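PDB 6EYU: bacteriorhodopsin from Nanosalina sp., which pumps protons inward across the membrane as a light-driven, retinal-binding xenorhodopsin of the microbial rhodopsin family. Local coordinates for residues Gly9-Gly12 with Phe16-Ala19; Gln42-Ile47 with Phe218-Leu223; Val115-Leu120 with Tyr130-Leu135. All coordinates share one frame; numbering follows the deposited sequence.

In the fold
Seven membrane-spanning helices around a retinal form the microbial rhodopsin fold; the contacts sample its rim, the interior between two helices, and the chromophore pocket. Contact 1 comes first along the chain, where the loop after helix 2-7 meets the start of helix 14-38. Contact 2 pairs helix 42-63 with the last helix, 198-230, and the chain between its halves includes contact 3, which joins helices 101-124 and 128-145 beside the retinal ring. Centre to centre, contacts 2 and 3 lie about 28 Å apart, on opposite sides of the chain's centre, and contact 1 about 30 Å from contact 2 and 27 Å from contact 3. None touches another, and only contact 3 borders the retinal.

Contact 1 (Gly9-Gly12 with Phe16-Ala19); sequences GGFG and FILA. With LFA (eicosane), chain E.
Phe11 and Ile17 make the closer-packed half of this small junction between a loop and the first turns of a helix. The edge of the Phe11 ring receives the methyl end of Ile17, with CE1 of Phe11 3.8 Å from CD1 of Ile17, and the side chains cross at about a right angle. Phe11 CG lies opposite the backbone N (chi1 -170°), which carries the ring to the isoleucine tip. Between the segments the other half is looser, its outer side taken up by lipid. Gly12 O sits at the edge of the Phe16 ring, near its plane, 4.0 Å from Phe16 CD1. One face of that ring carries the eicosane chain: C13 stands 4.1 Å above the plane, over the ring centre, and the closest approach is Phe16 CZ to C14, at 3.4 Å. Farther along the helix Ala19 CB lies 3.8 Å from C9 of the same chain. Replacing Phe16 by an alanine would probably leave the middle of the alkyl chain without the flat surface on which it rests. Phe16 packs on Ile203 and Val206 of helix 198-230, while Ile17 reaches both that helix and Phe62 and Leu63 of helix 42-63.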
loop_
_atom_site.group_PDB
_atom_site.type_symbol
_atom_site.label_atom_id
_atom_site.label_comp_id
_atom_site.label_asym_id
_atom_site.label_seq_id
_atom_site.Cartn_x
_atom_site.Cartn_y
_atom_site.Cartn_z
ATOM N N GLY A 9 15.342 -19.117 25.525
ATOM C CA GLY A 9 16.371 -18.938 26.542
ATOM C C GLY A 9 16.388 -17.528 27.098
ATOM O O GLY A 9 15.365 -17.017 27.555
ATOM N N GLY A 10 17.564 -16.910 27.090
ATOM C CA GLY A 10 17.783 -15.666 27.820
ATOM C C GLY A 10 17.112 -14.480 27.153
ATOM O O GLY A 10 16.922 -13.435 27.774
ATOM N N PHE A 11 16.817 -14.620 25.865
ATOM C CA PHE A 11 16.341 -13.499 25.062
ATOM C C PHE A 11 17.287 -12.310 25.189
ATOM O O PHE A 11 16.893 -11.236 25.644
ATOM C CB PHE A 11 14.931 -13.095 25.498
ATOM C CG PHE A 11 14.270 -12.112 24.573
ATOM C CD1 PHE A 11 14.924 -11.658 23.440
ATOM C CD2 PHE A 11 12.977 -11.679 24.814
ATOM C CE1 PHE A 11 14.313 -10.765 22.581
ATOM C CE2 PHE A 11 12.359 -10.787 23.958
ATOM C CZ PHE A 11 13.027 -10.330 22.838
ATOM N N GLY A 12 18.533 -12.507 24.768
ATOM C CA GLY A 12 19.607 -11.579 25.099
ATOM C C GLY A 12 19.516 -10.276 24.327
ATOM O O GLY A 12 20.264 -9.336 24.595
ATOM N N PHE A 16 18.297 -4.439 23.703
ATOM C CA PHE A 16 18.551 -3.695 22.475
ATOM C C PHE A 16 17.240 -3.365 21.772
ATOM O O PHE A 16 17.015 -2.226 21.360
ATOM C CB PHE A 16 19.451 -4.505 21.540
ATOM C CG PHE A 16 20.842 -4.709 22.068
ATOM C CD1 PHE A 16 21.133 -5.784 22.891
ATOM C CD2 PHE A 16 21.840 -3.788 21.800
ATOM C CE1 PHE A 16 22.412 -5.975 23.380
ATOM C CE2 PHE A 16 23.120 -3.969 22.289
ATOM C CZ PHE A 16 23.407 -5.065 23.078
ATOM N N ILE A 17 16.358 -4.354 21.682
ATOM C CA ILE A 17 15.048 -4.158 21.075
ATOM C C ILE A 17 14.248 -3.107 21.837
ATOM O O ILE A 17 13.619 -2.238 21.234
ATOM C CB ILE A 17 14.248 -5.472 21.036
ATOM C CG1 ILE A 17 14.794 -6.388 19.938
ATOM C CG2 ILE A 17 12.772 -5.188 20.800
ATOM C CD1 ILE A 17 14.501 -7.855 20.162
ATOM N N LEU A 18 14.382 -3.110 23.161
ATOM C CA LEU A 18 13.772 -2.076 23.988
ATOM C C LEU A 18 14.420 -0.721 23.727
ATOM O O LEU A 18 13.732 0.262 23.453
ATOM C CB LEU A 18 13.894 -2.432 25.471
ATOM C CG LEU A 18 12.646 -2.130 26.303
ATOM C CD1 LEU A 18 11.611 -3.230 26.126
ATOM C CD2 LEU A 18 13.001 -1.954 27.772
ATOM N N ALA A 19 15.737 -0.660 23.888
ATOM C CA ALA A 19 16.472 0.584 23.701
ATOM C C ALA A 19 16.200 1.162 22.317
ATOM O O ALA A 19 16.185 2.380 22.135
ATOM C CB ALA A 19 17.963 0.350 23.891
HETATM C C5 LFA E . 21.773 5.878 21.549
HETATM C C6 LFA E . 21.579 5.111 22.855
HETATM C C7 LFA E . 21.679 3.610 22.589
HETATM C C8 LFA E . 21.564 2.857 23.914
HETATM C C9 LFA E . 21.622 1.348 23.677
HETATM C C10 LFA E . 21.794 0.644 25.023
HETATM C C11 LFA E . 21.436 -0.838 24.908
HETATM C C12 LFA E . 22.504 -1.670 25.617
HETATM C C13 LFA E . 21.881 -2.904 26.270
HETATM C C14 LFA E . 22.887 -4.056 26.233
HETATM C C15 LFA E . 22.543 -5.102 27.292
HETATM C C16 LFA E . 22.930 -6.490 26.778
HETATM C C17 LFA E . 22.875 -7.512 27.914
HETATM C C18 LFA E . 22.627 -8.903 27.333
HETATM C C19 LFA E . 23.209 -9.971 28.258
HETATM C C20 LFA E . 22.513 -9.915 29.616
#

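Contact 2 (Gln42-Ile47 with Phe218-Leu223); sequences QKFGII and FLDMYL. With MUN ([(2~{S})-2,3-bis(oxidanyl)propyl] (~{E})-undec-2-enoate), chain L; MUN ([(2~{S})-2,3-bis(oxidanyl)propyl] (~{E})-undec-2-enoate), chain B; MUN ([(2~{S})-2,3-bis(oxidanyl)propyl] (~{E})-undec-2-enoate), chain T; MUN ([(2~{S})-2,3-bis(oxidanyl)propyl] (~{E})-undec-2-enoate), chain O.
Phe44 and Asp220 point at each other from neighbouring helices, their side chains crossing at about a right angle. The carboxylate oxygen OD2 of Asp220 comes within 3.5 Å of CD1 of Phe44, and the ring and carboxylate planes are turned 68° apart. This is a van der Waals approach; the polar demand of the carboxylate is met by other residues, OD2 by His48 NE2 and OD1 by Thr91 OG1. With one oxygen bonded to each, the group is restrained from rotating. Asp220 CG stands opposite its backbone N (chi1 175°), which sends the carboxylate across the gap towards helix 42-63.

Such antiparallel packing belongs to the seven-helix bundle of microbial rhodopsins: here the second long helix, 42-63, lies beside the last, 198-230, and the axes of segments 42-47 and 218-223 run antiparallel, at 175°, and come within 10.5 Å. Met221 bridges that separation beside the aspartate. Its chain leaves alongside Phe44, where Met221 CG is 4.2 Å from Phe44 CB, then bends at the thioether so that SD and CE lie against the N and CA of Gly45, with Met221 CE 3.8 Å from Gly45 CA.

The outward surfaces belong to lipid. Phe218 CD2 lies 3.4 Å from CAM of a monoacylglycerol whose glycerol ester passes Tyr222, while on helix 42-63 Ile46 CD1 meets CAN of a second such lipid at 3.8 Å. Gln42, Lys43 and Ile46 also pack against the second subunit, on its Asp102 and Ala106.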
loop_
_atom_site.group_PDB
_atom_site.type_symbol
_atom_site.label_atom_id
_atom_site.label_comp_id
_atom_site.label_asym_id
_atom_site.label_seq_id
_atom_site.Cartn_x
_atom_site.Cartn_y
_atom_site.Cartn_z
ATOM N N GLN A 42 9.171 20.820 6.225
ATOM C CA GLN A 42 8.489 20.012 7.228
ATOM C C GLN A 42 8.393 18.559 6.777
ATOM O O GLN A 42 8.365 17.645 7.600
ATOM C CB GLN A 42 7.087 20.570 7.488
ATOM C CG GLN A 42 6.397 19.980 8.706
ATOM C CD GLN A 42 7.180 20.203 9.986
ATOM O OE1 GLN A 42 7.686 21.298 10.234
ATOM N NE2 GLN A 42 7.242 19.178 10.827
ATOM N N LYS A 43 8.369 18.351 5.464
ATOM C CA LYS A 43 8.134 17.024 4.906
ATOM C C LYS A 43 9.217 16.050 5.358
ATOM O O LYS A 43 8.936 14.887 5.643
ATOM C CB LYS A 43 8.092 17.085 3.377
ATOM C CG LYS A 43 9.339 17.679 2.741
ATOM C CD LYS A 43 9.448 17.294 1.273
ATOM C CE LYS A 43 9.012 18.431 0.363
ATOM N NZ LYS A 43 10.172 19.104 -0.285
ATOM N N PHE A 44 10.439 16.555 5.498
ATOM C CA PHE A 44 11.563 15.724 5.910
ATOM C C PHE A 44 11.367 15.222 7.337
ATOM O O PHE A 44 11.539 14.034 7.614
ATOM C CB PHE A 44 12.871 16.510 5.805
ATOM C CG PHE A 44 13.359 16.686 4.396
ATOM C CD1 PHE A 44 13.840 15.601 3.682
ATOM C CD2 PHE A 44 13.143 17.878 3.723
ATOM C CE1 PHE A 44 14.186 15.727 2.349
ATOM C CE2 PHE A 44 13.495 18.013 2.393
ATOM C CZ PHE A 44 14.026 16.938 1.709
ATOM N N GLY A 45 10.855 16.096 8.197
ATOM C CA GLY A 45 10.433 15.700 9.535
ATOM C C GLY A 45 9.354 14.634 9.508
ATOM O O GLY A 45 9.431 13.645 10.236
ATOM N N ILE A 46 8.309 14.871 8.721
ATOM C CA ILE A 46 7.224 13.905 8.589
ATOM C C ILE A 46 7.788 12.527 8.266
ATOM O O ILE A 46 7.503 11.549 8.957
ATOM C CB ILE A 46 6.241 14.301 7.471
ATOM C CG1 ILE A 46 5.739 15.732 7.680
ATOM C CG2 ILE A 46 5.071 13.331 7.429
ATOM C CD1 ILE A 46 5.171 15.983 9.060
ATOM N N ILE A 47 8.606 12.464 7.221
ATOM C CA ILE A 47 9.027 11.192 6.650
ATOM C C ILE A 47 9.903 10.426 7.635
ATOM O O ILE A 47 9.723 9.225 7.834
ATOM C CB ILE A 47 9.811 11.404 5.342
ATOM C CG1 ILE A 47 8.855 11.804 4.215
ATOM C CG2 ILE A 47 10.570 10.140 4.968
ATOM C CD1 ILE A 47 9.514 12.605 3.113
ATOM N N PHE A 218 18.395 12.625 11.738
ATOM C CA PHE A 218 19.158 13.797 12.151
ATOM C C PHE A 218 20.172 14.178 11.079
ATOM O O PHE A 218 20.147 15.292 10.554
ATOM C CB PHE A 218 19.878 13.521 13.472
ATOM C CG PHE A 218 18.959 13.428 14.655
ATOM C CD1 PHE A 218 18.241 14.534 15.077
ATOM C CD2 PHE A 218 18.721 12.209 15.268
ATOM C CE1 PHE A 218 17.344 14.439 16.124
ATOM C CE2 PHE A 218 17.822 12.105 16.312
ATOM C CZ PHE A 218 17.131 13.222 16.741
ATOM N N LEU A 219 20.965 13.198 10.659
ATOM C CA LEU A 219 22.025 13.423 9.683
ATOM C C LEU A 219 21.473 14.131 8.448
ATOM O O LEU A 219 22.075 15.078 7.943
ATOM C CB LEU A 219 22.652 12.088 9.280
ATOM C CG LEU A 219 24.131 12.102 8.885
ATOM C CD1 LEU A 219 24.297 11.624 7.452
ATOM C CD2 LEU A 219 24.739 13.484 9.069
ATOM N N ASP A 220 20.298 13.700 8.004
ATOM C CA ASP A 220 19.719 14.192 6.759
ATOM C C ASP A 220 19.312 15.654 6.899
ATOM O O ASP A 220 19.593 16.474 6.024
ATOM C CB ASP A 220 18.502 13.349 6.372
ATOM C CG ASP A 220 17.782 13.889 5.153
ATOM O OD1 ASP A 220 18.463 14.237 4.165
ATOM O OD2 ASP A 220 16.533 13.884 5.149
ATOM N N MET A 221 18.684 15.982 8.023
ATOM C CA MET A 221 18.050 17.284 8.192
ATOM C C MET A 221 19.092 18.343 8.534
ATOM O O MET A 221 18.991 19.489 8.090
ATOM C CB MET A 221 16.992 17.216 9.295
ATOM C CG MET A 221 15.742 16.450 8.899
ATOM S SD MET A 221 14.321 16.841 9.937
ATOM C CE MET A 221 14.049 15.264 10.741
ATOM N N TYR A 222 20.165 17.919 9.193
ATOM C CA TYR A 222 21.255 18.824 9.541
ATOM C C TYR A 222 22.141 19.111 8.331
ATOM O O TYR A 222 22.602 20.237 8.145
ATOM C CB TYR A 222 22.092 18.237 10.680
ATOM C CG TYR A 222 21.607 18.626 12.059
ATOM C CD1 TYR A 222 21.891 19.877 12.590
ATOM C CD2 TYR A 222 20.857 17.744 12.828
ATOM C CE1 TYR A 222 21.447 20.238 13.848
ATOM C CE2 TYR A 222 20.404 18.099 14.084
ATOM C CZ TYR A 222 20.704 19.345 14.590
ATOM O OH TYR A 222 20.260 19.700 15.844
ATOM N N LEU A 223 22.318 18.110 7.473
ATOM C CA LEU A 223 23.133 18.266 6.272
ATOM C C LEU A 223 22.484 19.254 5.305
ATOM O O LEU A 223 23.160 20.110 4.735
ATOM C CB LEU A 223 23.329 16.915 5.579
ATOM C CG LEU A 223 24.757 16.364 5.586
ATOM C CD1 LEU A 223 25.426 16.616 6.929
ATOM C CD2 LEU A 223 24.758 14.879 5.253
HETATM C CAR MUN L . 18.078 9.132 20.262
HETATM C CAQ MUN L . 19.141 10.095 19.732
HETATM C CAP MUN L . 19.934 9.412 18.617
HETATM C CAO MUN L . 21.309 10.071 18.495
HETATM C CAN MUN L . 21.614 10.342 17.022
HETATM C CAM MUN L . 21.783 11.848 16.808
HETATM C CAK MUN L . 23.167 12.127 16.219
HETATM C CAH MUN L . 23.043 12.290 14.703
HETATM C CAF MUN L . 24.156 13.206 14.187
HETATM C CAC MUN L . 23.689 14.556 13.637
HETATM C CAA MUN L . 24.792 15.431 13.034
HETATM O OAD MUN L . 25.961 15.311 13.400
HETATM O OAB MUN L . 24.350 16.438 12.235
HETATM C CAE MUN L . 25.273 17.529 12.288
HETATM C CAG MUN L . 26.112 17.552 11.009
HETATM O OAJ MUN L . 25.344 17.025 9.924
HETATM C CAI MUN L . 26.518 18.993 10.693
HETATM O OAL MUN L . 25.378 19.847 10.811
HETATM C CAR MUN B . 1.203 13.765 14.735
HETATM C CAQ MUN B . 1.661 13.096 13.438
HETATM C CAP MUN B . 2.529 14.074 12.648
HETATM C CAO MUN B . 1.991 15.492 12.841
HETATM C CAN MUN B . 2.461 16.372 11.684
HETATM C CAM MUN B . 3.231 17.571 12.238
HETATM C CAK MUN B . 3.259 18.679 11.186
HETATM C CAH MUN B . 2.770 19.986 11.811
HETATM C CAF MUN B . 3.370 21.167 11.048
HETATM C CAC MUN B . 2.354 22.071 10.345
HETATM C CAA MUN B . 2.886 22.827 9.126
HETATM O OAD MUN B . 4.085 22.809 8.853
HETATM O OAB MUN B . 2.004 23.702 8.574
HETATM C CAE MUN B . 2.552 25.022 8.635
HETATM C CAG MUN B . 2.057 25.722 9.903
HETATM O OAJ MUN B . 2.333 24.900 11.040
HETATM C CAI MUN B . 2.776 27.063 10.057
HETATM O OAL MUN B . 2.870 27.703 8.782
HETATM C CAN MUN T . 21.024 15.844 24.484
HETATM C CAM MUN T . 21.886 16.196 23.271
HETATM C CAK MUN T . 21.721 17.681 22.942
HETATM C CAH MUN T . 22.617 18.045 21.755
HETATM C CAF MUN T . 22.231 19.431 21.228
HETATM C CAC MUN T . 23.199 20.039 20.207
HETATM C CAA MUN T . 22.623 21.149 19.323
HETATM O OAD MUN T . 21.518 21.637 19.565
HETATM O OAB MUN T . 23.508 21.693 18.444
HETATM C CAE MUN T . 23.034 21.518 17.105
HETATM C CAG MUN T . 22.614 22.872 16.528
HETATM O OAJ MUN T . 22.877 23.901 17.485
HETATM C CAI MUN T . 23.404 23.151 15.248
HETATM O OAL MUN T . 23.246 24.524 14.879
HETATM C CAR MUN O . 2.659 3.930 5.793
HETATM C CAQ MUN O . 2.789 4.796 7.046
HETATM C CAP MUN O . 3.149 6.223 6.633
HETATM C CAO MUN O . 4.125 6.173 5.459
HETATM C CAN MUN O . 3.943 7.425 4.604
HETATM C CAM MUN O . 3.399 8.554 5.479
HETATM C CAK MUN O . 4.258 9.799 5.269
HETATM C CAH MUN O . 4.494 9.982 3.771
HETATM C CAF MUN O . 4.432 11.470 3.420
HETATM C CAC MUN O . 5.550 11.954 2.496
HETATM C CAA MUN O . 5.537 13.449 2.178
HETATM O OAD MUN O . 4.931 14.247 2.894
HETATM O OAB MUN O . 6.247 13.806 1.074
HETATM C CAE MUN O . 5.341 14.200 0.043
HETATM C CAG MUN O . 5.626 15.649 -0.353
HETATM O OAJ MUN O . 6.824 15.704 -1.133
HETATM C CAI MUN O . 4.456 16.191 -1.176
HETATM O OAL MUN O . 4.841 17.418 -1.801
#

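Contact 3 (Val115-Leu120 with Tyr130-Leu135). With RET (retinal), chain D; MUN ([(2~{S})-2,3-bis(oxidanyl)propyl] (~{E})-undec-2-enoate), chain P.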
loop_
_atom_site.group_PDB
_atom_site.type_symbol
_atom_site.label_atom_id
_atom_site.label_comp_id
_atom_site.label_asym_id
_atom_site.label_seq_id
_atom_site.Cartn_x
_atom_site.Cartn_y
_atom_site.Cartn_z
ATOM N N VAL A 115 12.416 -5.993 -0.363
ATOM C CA VAL A 115 12.080 -6.496 0.963
ATOM C C VAL A 115 11.147 -7.701 0.875
ATOM O O VAL A 115 11.266 -8.642 1.659
ATOM C CB VAL A 115 11.414 -5.411 1.831
ATOM C CG1 VAL A 115 11.057 -5.975 3.198
ATOM C CG2 VAL A 115 12.335 -4.208 1.972
ATOM N N ILE A 116 10.257 -7.695 -0.113
ATOM C CA ILE A 116 9.278 -8.771 -0.247
ATOM C C ILE A 116 9.942 -10.079 -0.663
ATOM O O ILE A 116 9.472 -11.160 -0.310
ATOM C CB ILE A 116 8.179 -8.425 -1.269
ATOM C CG1 ILE A 116 7.317 -7.275 -0.748
ATOM C CG2 ILE A 116 7.302 -9.642 -1.527
ATOM C CD1 ILE A 116 6.832 -7.481 0.669
ATOM N N THR A 117 11.044 -9.982 -1.401
ATOM C CA THR A 117 11.837 -11.161 -1.731
ATOM C C THR A 117 12.351 -11.831 -0.461
ATOM O O THR A 117 12.257 -13.048 -0.309
ATOM C CB THR A 117 13.040 -10.809 -2.627
ATOM O OG1 THR A 117 13.966 -9.997 -1.895
ATOM C CG2 THR A 117 12.585 -10.064 -3.872
ATOM N N GLY A 118 12.874 -11.024 0.457
ATOM C CA GLY A 118 13.309 -11.524 1.756
ATOM C C GLY A 118 12.221 -12.315 2.455
ATOM O O GLY A 118 12.485 -13.348 3.071
ATOM N N LEU A 119 10.992 -11.819 2.367
ATOM C CA LEU A 119 9.853 -12.444 3.028
ATOM C C LEU A 119 9.453 -13.724 2.303
ATOM O O LEU A 119 9.169 -14.744 2.931
ATOM C CB LEU A 119 8.673 -11.470 3.059
ATOM C CG LEU A 119 7.365 -11.984 3.660
ATOM C CD1 LEU A 119 6.577 -10.825 4.252
ATOM C CD2 LEU A 119 6.541 -12.711 2.608
ATOM N N LEU A 120 9.529 -13.689 0.977
ATOM C CA LEU A 120 9.272 -14.869 0.161
ATOM C C LEU A 120 10.307 -15.952 0.447
ATOM O O LEU A 120 9.962 -17.120 0.629
ATOM C CB LEU A 120 9.300 -14.505 -1.325
ATOM C CG LEU A 120 8.152 -13.624 -1.822
ATOM C CD1 LEU A 120 8.212 -13.480 -3.335
ATOM C CD2 LEU A 120 6.809 -14.191 -1.388
ATOM N N TYR A 130 15.774 -14.282 -2.682
ATOM C CA TYR A 130 16.870 -13.504 -2.116
ATOM C C TYR A 130 17.762 -12.951 -3.223
ATOM O O TYR A 130 18.213 -11.808 -3.155
ATOM C CB TYR A 130 17.698 -14.365 -1.160
ATOM C CG TYR A 130 18.978 -13.708 -0.691
ATOM C CD1 TYR A 130 20.181 -13.951 -1.342
ATOM C CD2 TYR A 130 19.013 -12.985 0.495
ATOM C CE1 TYR A 130 21.369 -13.425 -0.869
ATOM C CE2 TYR A 130 20.196 -12.454 0.975
ATOM C CZ TYR A 130 21.370 -12.673 0.286
ATOM O OH TYR A 130 22.548 -12.136 0.752
ATOM N N TYR A 131 17.935 -13.734 -4.283
ATOM C CA TYR A 131 18.879 -13.390 -5.340
ATOM C C TYR A 131 18.329 -12.266 -6.211
ATOM O O TYR A 131 19.055 -11.340 -6.575
ATOM C CB TYR A 131 19.184 -14.615 -6.203
ATOM C CG TYR A 131 20.192 -15.557 -5.584
ATOM C CD1 TYR A 131 21.280 -15.065 -4.875
ATOM C CD2 TYR A 131 19.975 -16.928 -5.579
ATOM C CE1 TYR A 131 22.150 -15.915 -4.220
ATOM C CE2 TYR A 131 20.845 -17.787 -4.936
ATOM C CZ TYR A 131 21.932 -17.276 -4.261
ATOM O OH TYR A 131 22.812 -18.128 -3.633
ATOM N N VAL A 132 17.027 -12.311 -6.474
ATOM C CA VAL A 132 16.337 -11.198 -7.113
ATOM C C VAL A 132 16.499 -9.922 -6.291
ATOM O O VAL A 132 16.856 -8.871 -6.823
ATOM C CB VAL A 132 14.836 -11.493 -7.280
ATOM C CG1 VAL A 132 14.081 -10.221 -7.634
ATOM C CG2 VAL A 132 14.623 -12.561 -8.343
ATOM N N GLY A 133 16.293 -10.037 -4.983
ATOM C CA GLY A 133 16.485 -8.911 -4.077
ATOM C C GLY A 133 17.836 -8.250 -4.269
ATOM O O GLY A 133 17.922 -7.038 -4.462
ATOM N N VAL A 134 18.895 -9.053 -4.225
ATOM C CA VAL A 134 20.253 -8.532 -4.321
ATOM C C VAL A 134 20.442 -7.760 -5.622
ATOM O O VAL A 134 20.954 -6.640 -5.621
ATOM C CB VAL A 134 21.296 -9.663 -4.261
ATOM C CG1 VAL A 134 22.671 -9.136 -4.641
ATOM C CG2 VAL A 134 21.322 -10.289 -2.876
ATOM N N LEU A 135 20.036 -8.367 -6.733
ATOM C CA LEU A 135 19.969 -7.665 -8.009
ATOM C C LEU A 135 19.238 -6.338 -7.848
ATOM O O LEU A 135 19.794 -5.273 -8.121
ATOM C CB LEU A 135 19.258 -8.526 -9.055
ATOM C CG LEU A 135 20.156 -9.158 -10.120
ATOM C CD1 LEU A 135 21.565 -9.367 -9.586
ATOM C CD2 LEU A 135 19.563 -10.472 -10.604
HETATM C C1 RET D . 16.563 -8.603 2.525
HETATM C C2 RET D . 16.002 -9.832 1.803
HETATM C C3 RET D . 17.078 -10.543 0.983
HETATM C C4 RET D . 17.556 -9.643 -0.152
HETATM C C5 RET D . 17.800 -8.220 0.353
HETATM C C6 RET D . 17.381 -7.738 1.556
HETATM C C7 RET D . 17.716 -6.377 1.930
HETATM C C8 RET D . 17.273 -5.846 3.103
HETATM C C9 RET D . 17.534 -4.459 3.394
HETATM C C10 RET D . 17.136 -3.894 4.603
HETATM C C11 RET D . 17.410 -2.573 5.016
HETATM C C12 RET D . 16.795 -2.307 6.235
HETATM C C13 RET D . 16.751 -1.052 6.881
HETATM C C14 RET D . 16.081 -0.912 8.104
HETATM C C15 RET D . 15.866 0.277 8.794
HETATM C C16 RET D . 15.413 -7.747 3.057
HETATM C C17 RET D . 17.475 -9.034 3.675
HETATM C C18 RET D . 18.597 -7.279 -0.553
HETATM C C19 RET D . 18.298 -3.606 2.380
HETATM C C20 RET D . 17.459 0.152 6.256
HETATM C CAR MUN P . 15.511 -9.724 -12.709
HETATM C CAQ MUN P . 16.525 -10.812 -12.353
HETATM C CAP MUN P . 16.704 -11.752 -13.546
HETATM C CAO MUN P . 16.715 -13.198 -13.052
HETATM C CAN MUN P . 17.280 -13.241 -11.632
HETATM C CAM MUN P . 17.133 -14.654 -11.066
HETATM C CAK MUN P . 18.380 -15.472 -11.402
HETATM C CAH MUN P . 18.929 -16.105 -10.123
HETATM C CAF MUN P . 18.684 -17.616 -10.149
HETATM C CAC MUN P . 18.913 -18.331 -8.815
HETATM C CAA MUN P . 18.667 -19.842 -8.826
HETATM O OAD MUN P . 17.890 -20.350 -9.633
HETATM O OAB MUN P . 19.244 -20.521 -7.799
HETATM C CAE MUN P . 18.295 -21.418 -7.212
HETATM C CAG MUN P . 19.031 -22.622 -6.623
HETATM O OAJ MUN P . 20.212 -22.177 -5.948
HETATM C CAI MUN P . 18.119 -23.344 -5.628
HETATM O OAL MUN P . 17.279 -24.264 -6.332
#
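The ring end of the retinal pocket is walled here by two antiparallel helices, with Gly133 at their seam and Gly118 against the chromophore. Between the helices, Thr117 points its side chain at Gly133: Thr117 OG1 lies 3.5 Å from Gly133 CA, a packing contact, while the hydroxyl finds its hydrogen-bond partner one turn back in its own helix, at Leu114 O. The chi1 of 67° places OG1 between the backbone N and the carbonyl carbon, a rotation that serves this intrahelical bond and leaves CG2 anti to the carbonyl carbon, where Thr117 CG2 meets Val132 CG1 at 4.1 Å. A side chain at position 133 would run into the threonine oxygen, which is consistent with the close approach of the axes of segments 115-120 and 130-135, 7.9 Å, at 165°.

Both helices also touch the retinal. Gly118 presents its CA to C2 of the ionone ring at 3.2 Å, a place where a CB would overlap the ligand. From the facing helix Tyr130 brings CD2 to 3.2 Å from C3 of the retinal. Tyr130 OH is bonded to Pro178 O, which fixes the far end of the ring, and Trp181 and Tyr182 meet it as further aromatic neighbours. Gly133 adds its carbonyl carbon, 3.9 Å from the C18 methyl of retinal.

Away from the pocket, Val115 packs on Trp77 and Thr81 of helix 72-93, and Leu119 on Tyr74. Ile116, Leu119, Leu120 and Val132 face the third subunit, so this helix pair stands between the chromophore and the neighbouring protomer.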